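Local coordinates for protein cysteine protease (PDB 3OIS) that is a papain-family protein that probably cleaves peptide bonds as a cysteine protease and binds the nucleotide UDP, at residues A[102-107]-A[144-149]; A[247-252]-A[270-275]. All coordinates share one frame; numbering follows the deposited sequence.

Interaction 1: A[102-107]-A[144-149]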
ATOM      1  N   PRO A 102      -1.520 -10.313   7.886  1.00 15.52           N
ATOM      2  CA  PRO A 102      -2.667 -10.662   7.015  1.00 15.77           C
ATOM      3  C   PRO A 102      -2.185 -11.247   5.681  1.00 17.33           C
ATOM      4  O   PRO A 102      -1.105 -10.851   5.174  1.00 17.46           O
ATOM      5  CB  PRO A 102      -3.375  -9.316   6.771  1.00 14.06           C
ATOM      6  CG  PRO A 102      -2.942  -8.449   7.931  1.00 16.63           C
ATOM      7  CD  PRO A 102      -1.541  -8.873   8.251  1.00 13.81           C
ATOM      8  N   SER A 103      -2.925 -12.227   5.159  1.00 13.63           N
ATOM      9  CA  SER A 103      -2.596 -12.833   3.839  1.00 14.20           C
ATOM     10  C   SER A 103      -2.619 -11.867   2.643  1.00 13.38           C
ATOM     11  O   SER A 103      -3.690 -11.526   2.127  1.00 14.11           O
ATOM     12  CB  SER A 103      -3.527 -14.011   3.514  1.00 13.80           C
ATOM     13  OG  SER A 103      -3.131 -14.496   2.255  1.00 14.03           O
ATOM     14  N   ARG A 104      -1.430 -11.495   2.183  1.00 12.26           N
ATOM     15  CA  ARG A 104      -1.283 -10.539   1.056  1.00 12.78           C
ATOM     16  C   ARG A 104      -1.776 -11.151  -0.233  1.00 14.33           C
ATOM     17  O   ARG A 104      -2.425 -10.460  -1.033  1.00 13.44           O
ATOM     18  CB  ARG A 104       0.174 -10.144   0.935  1.00 13.35           C
ATOM     19  CG  ARG A 104       0.561  -9.145   2.120  1.00 15.51           C
ATOM     20  CD  ARG A 104       2.098  -9.008   2.202  1.00 13.68           C
ATOM     21  NE  ARG A 104       2.807 -10.242   2.582  1.00 14.03           N
ATOM     22  CZ  ARG A 104       4.074 -10.567   2.288  1.00 13.64           C
ATOM     23  NH1 ARG A 104       4.851  -9.787   1.528  1.00 14.07           N
ATOM     24  NH2 ARG A 104       4.553 -11.774   2.757  1.00 17.13           N
ATOM     25  N   LEU A 105      -1.538 -12.455  -0.430  1.00 12.92           N
ATOM     26  CA  LEU A 105      -2.012 -13.054  -1.699  1.00 13.82           C
ATOM     27  C   LEU A 105      -3.525 -13.219  -1.675  1.00 13.39           C
ATOM     28  O   LEU A 105      -4.133 -13.138  -2.701  1.00 13.77           O
ATOM     29  CB  LEU A 105      -1.418 -14.439  -1.937  1.00 12.01           C
ATOM     30  CG  LEU A 105       0.058 -14.425  -2.338  1.00 12.41           C
ATOM     31  CD1 LEU A 105       0.439 -15.869  -2.740  1.00 14.96           C
ATOM     32  CD2 LEU A 105       0.286 -13.475  -3.551  1.00 18.63           C
ATOM     33  N   PHE A 106      -4.125 -13.427  -0.467  1.00 13.13           N
ATOM     34  CA  PHE A 106      -5.589 -13.441  -0.407  1.00 13.81           C
ATOM     35  C   PHE A 106      -6.144 -12.048  -0.912  1.00 14.20           C
ATOM     36  O   PHE A 106      -7.154 -11.967  -1.680  1.00 14.86           O
ATOM     37  CB  PHE A 106      -6.093 -13.642   1.033  1.00 13.08           C
ATOM     38  CG  PHE A 106      -7.588 -13.711   1.149  1.00 10.96           C
ATOM     39  CD1 PHE A 106      -8.244 -14.949   1.001  1.00 16.09           C
ATOM     40  CD2 PHE A 106      -8.358 -12.552   1.404  1.00 11.93           C
ATOM     41  CE1 PHE A 106      -9.599 -15.007   1.108  1.00 14.10           C
ATOM     42  CE2 PHE A 106      -9.755 -12.612   1.486  1.00 14.18           C
ATOM     43  CZ  PHE A 106     -10.358 -13.894   1.326  1.00 12.24           C
ATOM     44  N   ILE A 107      -5.569 -10.967  -0.453  1.00 14.38           N
ATOM     45  CA  ILE A 107      -6.013  -9.667  -0.927  1.00 14.05           C
ATOM     46  C   ILE A 107      -5.787  -9.567  -2.432  1.00 14.03           C
ATOM     47  O   ILE A 107      -6.702  -9.167  -3.128  1.00 13.10           O
ATOM     48  CB  ILE A 107      -5.393  -8.499  -0.168  1.00 15.05           C
ATOM     49  CG1 ILE A 107      -5.790  -8.537   1.342  1.00 15.09           C
ATOM     50  CG2 ILE A 107      -5.751  -7.075  -0.752  1.00 15.32           C
ATOM     51  CD1 ILE A 107      -4.862  -7.691   2.113  1.00 11.66           C
ATOM     52  N   TRP A 144      -2.840 -18.781   4.205  1.00 19.02           N
ATOM     53  CA  TRP A 144      -2.713 -18.571   2.732  1.00 18.42           C
ATOM     54  C   TRP A 144      -1.390 -17.859   2.489  1.00 17.11           C
ATOM     55  O   TRP A 144      -1.352 -16.578   2.392  1.00 17.46           O
ATOM     56  CB  TRP A 144      -3.923 -17.777   2.129  1.00 18.99           C
ATOM     57  CG  TRP A 144      -3.993 -17.968   0.625  1.00 19.89           C
ATOM     58  CD1 TRP A 144      -3.800 -17.006  -0.352  1.00 17.55           C
ATOM     59  CD2 TRP A 144      -4.242 -19.210  -0.075  1.00 19.14           C
ATOM     60  NE1 TRP A 144      -3.868 -17.583  -1.588  1.00 17.11           N
ATOM     61  CE2 TRP A 144      -4.199 -18.924  -1.467  1.00 21.52           C
ATOM     62  CE3 TRP A 144      -4.488 -20.523   0.331  1.00 20.85           C
ATOM     63  CZ2 TRP A 144      -4.369 -19.934  -2.455  1.00 22.06           C
ATOM     64  CZ3 TRP A 144      -4.732 -21.518  -0.652  1.00 18.85           C
ATOM     65  CH2 TRP A 144      -4.630 -21.225  -2.024  1.00 19.28           C
ATOM     66  N   PRO A 145      -0.309 -18.641   2.498  1.00 18.16           N
ATOM     67  CA  PRO A 145       1.017 -18.037   2.638  1.00 17.88           C
ATOM     68  C   PRO A 145       1.491 -17.355   1.357  1.00 16.93           C
ATOM     69  O   PRO A 145       1.008 -17.652   0.272  1.00 17.32           O
ATOM     70  CB  PRO A 145       1.939 -19.213   2.993  1.00 19.02           C
ATOM     71  CG  PRO A 145       1.107 -20.484   2.880  1.00 21.27           C
ATOM     72  CD  PRO A 145      -0.331 -20.102   2.806  1.00 19.13           C
ATOM     73  N   TYR A 146       2.443 -16.447   1.523  1.00 18.12           N
ATOM     74  CA  TYR A 146       2.980 -15.666   0.409  1.00 16.52           C
ATOM     75  C   TYR A 146       3.983 -16.417  -0.451  1.00 18.02           C
ATOM     76  O   TYR A 146       4.803 -17.135   0.083  1.00 20.10           O
ATOM     77  CB  TYR A 146       3.642 -14.411   1.015  1.00 16.43           C
ATOM     78  CG  TYR A 146       3.770 -13.290  -0.006  1.00 15.77           C
ATOM     79  CD1 TYR A 146       2.628 -12.572  -0.414  1.00 14.44           C
ATOM     80  CD2 TYR A 146       5.036 -12.963  -0.530  1.00 14.17           C
ATOM     81  CE1 TYR A 146       2.759 -11.525  -1.389  1.00 16.69           C
ATOM     82  CE2 TYR A 146       5.203 -11.996  -1.546  1.00 13.16           C
ATOM     83  CZ  TYR A 146       4.019 -11.250  -1.920  1.00 13.30           C
ATOM     84  OH  TYR A 146       4.167 -10.227  -2.833  1.00 15.70           O
ATOM     85  N   GLY A 147       3.923 -16.268  -1.781  1.00 14.83           N
ATOM     86  CA  GLY A 147       4.932 -16.872  -2.646  1.00 16.81           C
ATOM     87  C   GLY A 147       5.015 -15.924  -3.813  1.00 15.80           C
ATOM     88  O   GLY A 147       3.985 -15.570  -4.338  1.00 17.61           O
ATOM     89  N   ASP A 148       6.215 -15.449  -4.121  1.00 16.00           N
ATOM     90  CA  ASP A 148       6.369 -14.356  -5.124  1.00 15.23           C
ATOM     91  C   ASP A 148       6.808 -14.877  -6.508  1.00 14.24           C
ATOM     92  O   ASP A 148       7.377 -14.105  -7.241  1.00 16.95           O
ATOM     93  CB  ASP A 148       7.340 -13.279  -4.618  1.00 15.22           C
ATOM     94  CG  ASP A 148       8.813 -13.675  -4.850  1.00 14.70           C
ATOM     95  OD1 ASP A 148       9.100 -14.897  -4.715  1.00 18.00           O
ATOM     96  OD2 ASP A 148       9.640 -12.824  -5.108  1.00 16.06           O
ATOM     97  N   THR A 149       6.555 -16.166  -6.832  1.00 14.83           N
ATOM     98  CA  THR A 149       6.816 -16.643  -8.205  1.00 16.89           C
ATOM     99  C   THR A 149       6.243 -15.642  -9.200  1.00 15.41           C
ATOM    100  O   THR A 149       5.028 -15.344  -9.128  1.00 15.54           O
ATOM    101  CB  THR A 149       6.172 -17.994  -8.462  1.00 17.68           C
ATOM    102  OG1 THR A 149       6.704 -18.974  -7.546  1.00 19.43           O
ATOM    103  CG2 THR A 149       6.505 -18.471  -9.839  1.00 16.71           C
TER
HETATM  104  O   HOH W   1       0.084 -14.293   1.214  1.00 15.44           O
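S103 caps the N terminus of helix 104-114 in this papain-family protease, and the same hydroxyl ties the cap to the loop 144-149. OG accepts from F106 N and donates to W144 O at 2.7 Å, arriving in the carbonyl plane on a lone pair; a chi1 of 180° turns the hydroxyl beside its own carbonyl carbon, where it meets both. Water 1 reinforces the joint by accepting from L105 N and donating to W144 O, which therefore receives two bonds.

The tight part of the contact lies along R104 and L105. The R104 guanidinium rests flat over one face of the Y146 ring, planes 16° apart and centres 3.7 Å apart, a stacked cation-pi pair. E141 pairs with NH2 in a salt bridge and Q72 takes part in a hydrogen bond with Y146 OH, so both partners are anchored from outside. L105 touches both aromatic side chains, CG against Y146 CD1 at 3.7 Å and CB against W144 CD1 at 3.8 Å.

Toward solvent the grip slackens: P145 is exposed and its ring stays clear of the helix, while P145 O is met from the buried side by L105 CD1 at 3.5 Å.

Interaction 2: A[247-252]-A[270-275]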
ATOM      1  N   GLU A 247      11.013  18.845  10.814  1.00 21.12           N
ATOM      2  CA  GLU A 247      12.442  19.215  10.874  1.00 24.34           C
ATOM      3  C   GLU A 247      13.079  19.026   9.504  1.00 23.63           C
ATOM      4  O   GLU A 247      13.914  19.838   9.064  1.00 24.11           O
ATOM      5  CB  GLU A 247      13.159  18.390  11.950  1.00 26.90           C
ATOM      6  CG  GLU A 247      14.676  18.704  12.213  1.00 33.69           C
ATOM      7  CD  GLU A 247      14.903  20.113  12.778  1.00 44.68           C
ATOM      8  OE1 GLU A 247      14.190  20.527  13.738  1.00 45.16           O
ATOM      9  OE2 GLU A 247      15.812  20.801  12.233  1.00 48.00           O
ATOM     10  N   ILE A 248      12.653  17.967   8.790  1.00 22.16           N
ATOM     11  CA  ILE A 248      13.233  17.706   7.470  1.00 19.49           C
ATOM     12  C   ILE A 248      12.152  17.785   6.337  1.00 17.75           C
ATOM     13  O   ILE A 248      12.488  17.602   5.184  1.00 18.98           O
ATOM     14  CB  ILE A 248      13.968  16.341   7.472  1.00 20.02           C
ATOM     15  CG1 ILE A 248      12.963  15.196   7.751  1.00 18.63           C
ATOM     16  CG2 ILE A 248      15.166  16.387   8.544  1.00 23.02           C
ATOM     17  CD1 ILE A 248      13.490  13.838   7.353  1.00 21.27           C
ATOM     18  N   ARG A 249      10.890  18.082   6.683  1.00 16.17           N
ATOM     19  CA  ARG A 249       9.767  18.230   5.720  1.00 16.20           C
ATOM     20  C   ARG A 249       9.712  16.972   4.819  1.00 16.58           C
ATOM     21  O   ARG A 249       9.692  17.045   3.586  1.00 16.67           O
ATOM     22  CB  ARG A 249       9.886  19.538   4.896  1.00 16.86           C
ATOM     23  CG  ARG A 249       9.769  20.845   5.781  1.00 21.68           C
ATOM     24  CD  ARG A 249      10.041  22.107   4.916  1.00 30.94           C
ATOM     25  NE  ARG A 249       9.221  22.025   3.691  1.00 37.62           N
ATOM     26  CZ  ARG A 249       7.921  22.327   3.594  1.00 41.86           C
ATOM     27  NH1 ARG A 249       7.298  22.140   2.419  1.00 42.76           N
ATOM     28  NH2 ARG A 249       7.243  22.844   4.636  1.00 43.92           N
ATOM     29  N   HIS A 250       9.703  15.835   5.487  1.00 15.91           N
ATOM     30  CA  HIS A 250       9.417  14.504   4.812  1.00 15.26           C
ATOM     31  C   HIS A 250       8.361  13.730   5.596  1.00 15.24           C
ATOM     32  O   HIS A 250       8.285  13.871   6.815  1.00 14.85           O
ATOM     33  CB  HIS A 250      10.645  13.638   4.695  1.00 15.35           C
ATOM     34  CG  HIS A 250      11.637  14.070   3.658  1.00 16.72           C
ATOM     35  ND1 HIS A 250      12.326  15.272   3.723  1.00 18.11           N
ATOM     36  CD2 HIS A 250      12.077  13.441   2.542  1.00 13.85           C
ATOM     37  CE1 HIS A 250      13.133  15.363   2.676  1.00 16.07           C
ATOM     38  NE2 HIS A 250      13.022  14.247   1.965  1.00 18.94           N
ATOM     39  N   PHE A 251       7.557  12.934   4.894  1.00 13.77           N
ATOM     40  CA  PHE A 251       6.671  11.908   5.447  1.00 11.69           C
ATOM     41  C   PHE A 251       7.407  10.587   5.460  1.00 11.94           C
ATOM     42  O   PHE A 251       8.252  10.294   4.576  1.00 13.54           O
ATOM     43  CB  PHE A 251       5.367  11.758   4.599  1.00 12.40           C
ATOM     44  CG  PHE A 251       4.381  12.871   4.813  1.00 12.04           C
ATOM     45  CD1 PHE A 251       3.314  12.700   5.667  1.00 12.46           C
ATOM     46  CD2 PHE A 251       4.515  14.039   4.133  1.00 13.51           C
ATOM     47  CE1 PHE A 251       2.357  13.670   5.891  1.00 15.57           C
ATOM     48  CE2 PHE A 251       3.563  15.111   4.355  1.00 18.92           C
ATOM     49  CZ  PHE A 251       2.477  14.915   5.224  1.00 16.61           C
ATOM     50  N   ARG A 252       7.149   9.802   6.511  1.00 12.81           N
ATOM     51  CA  ARG A 252       7.827   8.494   6.659  1.00 12.17           C
ATOM     52  C   ARG A 252       6.956   7.420   6.033  1.00 12.05           C
ATOM     53  O   ARG A 252       5.750   7.316   6.330  1.00 13.11           O
ATOM     54  CB  ARG A 252       7.928   8.180   8.161  1.00 15.41           C
ATOM     55  CG  ARG A 252       8.758   6.937   8.500  1.00 16.25           C
ATOM     56  CD  ARG A 252      10.170   7.250   8.125  1.00 12.35           C
ATOM     57  NE  ARG A 252      11.046   6.225   8.728  1.00 13.62           N
ATOM     58  CZ  ARG A 252      12.373   6.166   8.533  1.00 19.15           C
ATOM     59  NH1 ARG A 252      12.988   6.970   7.628  1.00 17.34           N
ATOM     60  NH2 ARG A 252      13.111   5.256   9.224  1.00 18.38           N
ATOM     61  N   PRO A 270       9.536  13.618   0.439  1.00 16.44           N
ATOM     62  CA  PRO A 270       9.409  15.075   0.673  1.00 16.44           C
ATOM     63  C   PRO A 270       7.952  15.555   0.680  1.00 17.09           C
ATOM     64  O   PRO A 270       7.123  15.024  -0.045  1.00 16.25           O
ATOM     65  CB  PRO A 270      10.099  15.723  -0.552  1.00 19.41           C
ATOM     66  CG  PRO A 270      10.883  14.579  -1.228  1.00 17.83           C
ATOM     67  CD  PRO A 270      10.304  13.275  -0.771  1.00 17.30           C
ATOM     68  N   TYR A 271       7.646  16.552   1.505  1.00 16.88           N
ATOM     69  CA  TYR A 271       6.350  17.198   1.439  1.00 16.47           C
ATOM     70  C   TYR A 271       5.912  17.597   0.044  1.00 16.10           C
ATOM     71  O   TYR A 271       4.741  17.427  -0.313  1.00 17.99           O
ATOM     72  CB  TYR A 271       6.410  18.480   2.310  1.00 15.20           C
ATOM     73  CG  TYR A 271       6.379  18.188   3.802  1.00 16.79           C
ATOM     74  CD1 TYR A 271       6.493  16.884   4.325  1.00 18.01           C
ATOM     75  CD2 TYR A 271       6.296  19.227   4.723  1.00 21.24           C
ATOM     76  CE1 TYR A 271       6.476  16.664   5.712  1.00 16.99           C
ATOM     77  CE2 TYR A 271       6.305  18.988   6.153  1.00 18.99           C
ATOM     78  CZ  TYR A 271       6.400  17.719   6.630  1.00 19.49           C
ATOM     79  OH  TYR A 271       6.402  17.462   8.010  1.00 17.01           O
ATOM     80  N   GLU A 272       6.856  18.100  -0.761  1.00 17.52           N
ATOM     81  CA  GLU A 272       6.519  18.575  -2.137  1.00 17.35           C
ATOM     82  C   GLU A 272       6.215  17.389  -3.080  1.00 16.23           C
ATOM     83  O   GLU A 272       5.610  17.578  -4.159  1.00 17.51           O
ATOM     84  CB  GLU A 272       7.723  19.351  -2.716  1.00 19.73           C
ATOM     85  CG  GLU A 272       8.216  20.625  -1.938  1.00 25.07           C
ATOM     86  CD  GLU A 272       9.070  20.372  -0.635  1.00 35.19           C
ATOM     87  OE1 GLU A 272       9.359  21.402   0.062  1.00 36.47           O
ATOM     88  OE2 GLU A 272       9.440  19.189  -0.269  1.00 28.49           O
ATOM     89  N   TYR A 273       6.654  16.203  -2.707  1.00 14.95           N
ATOM     90  CA  TYR A 273       6.387  15.034  -3.535  1.00 14.24           C
ATOM     91  C   TYR A 273       4.957  14.575  -3.217  1.00 16.05           C
ATOM     92  O   TYR A 273       4.106  14.476  -4.117  1.00 15.11           O
ATOM     93  CB  TYR A 273       7.427  13.983  -3.170  1.00 13.78           C
ATOM     94  CG  TYR A 273       7.584  12.812  -4.156  1.00 13.48           C
ATOM     95  CD1 TYR A 273       8.857  12.501  -4.605  1.00 14.18           C
ATOM     96  CD2 TYR A 273       6.489  12.048  -4.641  1.00 13.85           C
ATOM     97  CE1 TYR A 273       9.083  11.465  -5.435  1.00 16.08           C
ATOM     98  CE2 TYR A 273       6.709  11.006  -5.577  1.00 14.49           C
ATOM     99  CZ  TYR A 273       8.019  10.690  -5.924  1.00 16.77           C
ATOM    100  OH  TYR A 273       8.313   9.683  -6.822  1.00 16.80           O
ATOM    101  N   ILE A 274       4.683  14.280  -1.937  1.00 15.25           N
ATOM    102  CA  ILE A 274       3.377  13.737  -1.591  1.00 15.09           C
ATOM    103  C   ILE A 274       2.188  14.665  -1.920  1.00 16.20           C
ATOM    104  O   ILE A 274       1.076  14.178  -2.189  1.00 18.07           O
ATOM    105  CB  ILE A 274       3.364  13.320  -0.078  1.00 15.50           C
ATOM    106  CG1 ILE A 274       2.344  12.208   0.161  1.00 15.04           C
ATOM    107  CG2 ILE A 274       3.156  14.607   0.787  1.00 14.93           C
ATOM    108  CD1 ILE A 274       2.466  11.505   1.630  1.00 13.64           C
ATOM    109  N   SER A 275       2.415  15.974  -1.895  1.00 15.93           N
ATOM    110  CA  SER A 275       1.341  16.933  -2.108  1.00 17.69           C
ATOM    111  C   SER A 275       1.143  17.274  -3.577  1.00 17.20           C
ATOM    112  O   SER A 275       0.208  17.967  -3.871  1.00 16.72           O
ATOM    113  CB  SER A 275       1.649  18.206  -1.273  1.00 18.47           C
ATOM    114  OG  SER A 275       2.739  18.906  -1.833  1.00 21.90           O
TER
HETATM  115  O   HOH W   2      11.130  18.390   1.784  1.00 25.20           O
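R249 O is gripped twice: Y271 N donates to it at 3.0 Å with a nearly straight N-H...O (167°), and water 2 donates at 2.7 Å. The amide approaches from above the carbonyl plane. Water 2 also donates to E272 OE2, so it bridges the R249 backbone and the E272 carboxylate.

Here the edge of the antiparallel sheet passes into a helix. H250 and P270 form a non-hydrogen-bonded antiparallel pair, P270 then serving as N-cap of helix 271-274, while R249 and H250 make a G1 beta bulge opposite D245. At the pair, P270 CA sits over one face of the imidazole, 3.8 Å from the centroid of the H250 ring, and H250 ND1 donates to I248 O, which lies in the imidazole plane and so fixes the turn of the ring.

R249 lies across one face of Y271. Its CA and CB sit over the phenol ring, CB 3.9 Å from the centroid of the Y271 ring in a CH-pi contact. A bend at chi3 (49°) folds the guanidinium back so that one of its faces covers Y271 CD2, the two planes standing 72° apart, while NH1 reaches E272 OE1 at 3.2 Å in a salt bridge; OE1 lies near the guanidinium plane, but NH1 meets it from above the carboxylate plane. D246 bonds Y271 OH at the far end of the ring.

Deeper, F251 CE2 packs 3.4 Å from Y271 CD1, the rings oblique to each other, and I274 CD1 lies over a face of the F251 ring. L194 and L198 of helix 191-199 also touch F251.

The chemistry is thus layered: an apolar, aromatic base holds the helix to the strand, and above it the exposed R249-E272 pair, probably weakened by solvent screening, supplements the backbone bond.

How the interactions relate
From the N terminus, the chain passes helix 78-93 and enters helix 104-114; interaction 1 closes a loop of 36 residues, nearly half of it helical, that includes helix 126-135 with its UDP-binding lysines K131 and K135, and joins the start of helix 104-114 to the long loop before helix 170-176. Interaction 2 opens only afterwards, closing a shorter loop of 17 residues, the hairpin connection between strands 250-254 and 266-270, which leads into helix 271-274. The two are in series, neither nested nor crossed. They lie on opposite sides of the chain's centre, their nearest atoms about 17 Å apart: interaction 1 ties helix to loop, interaction 2 the start of strand 250-254 to helix 271-274.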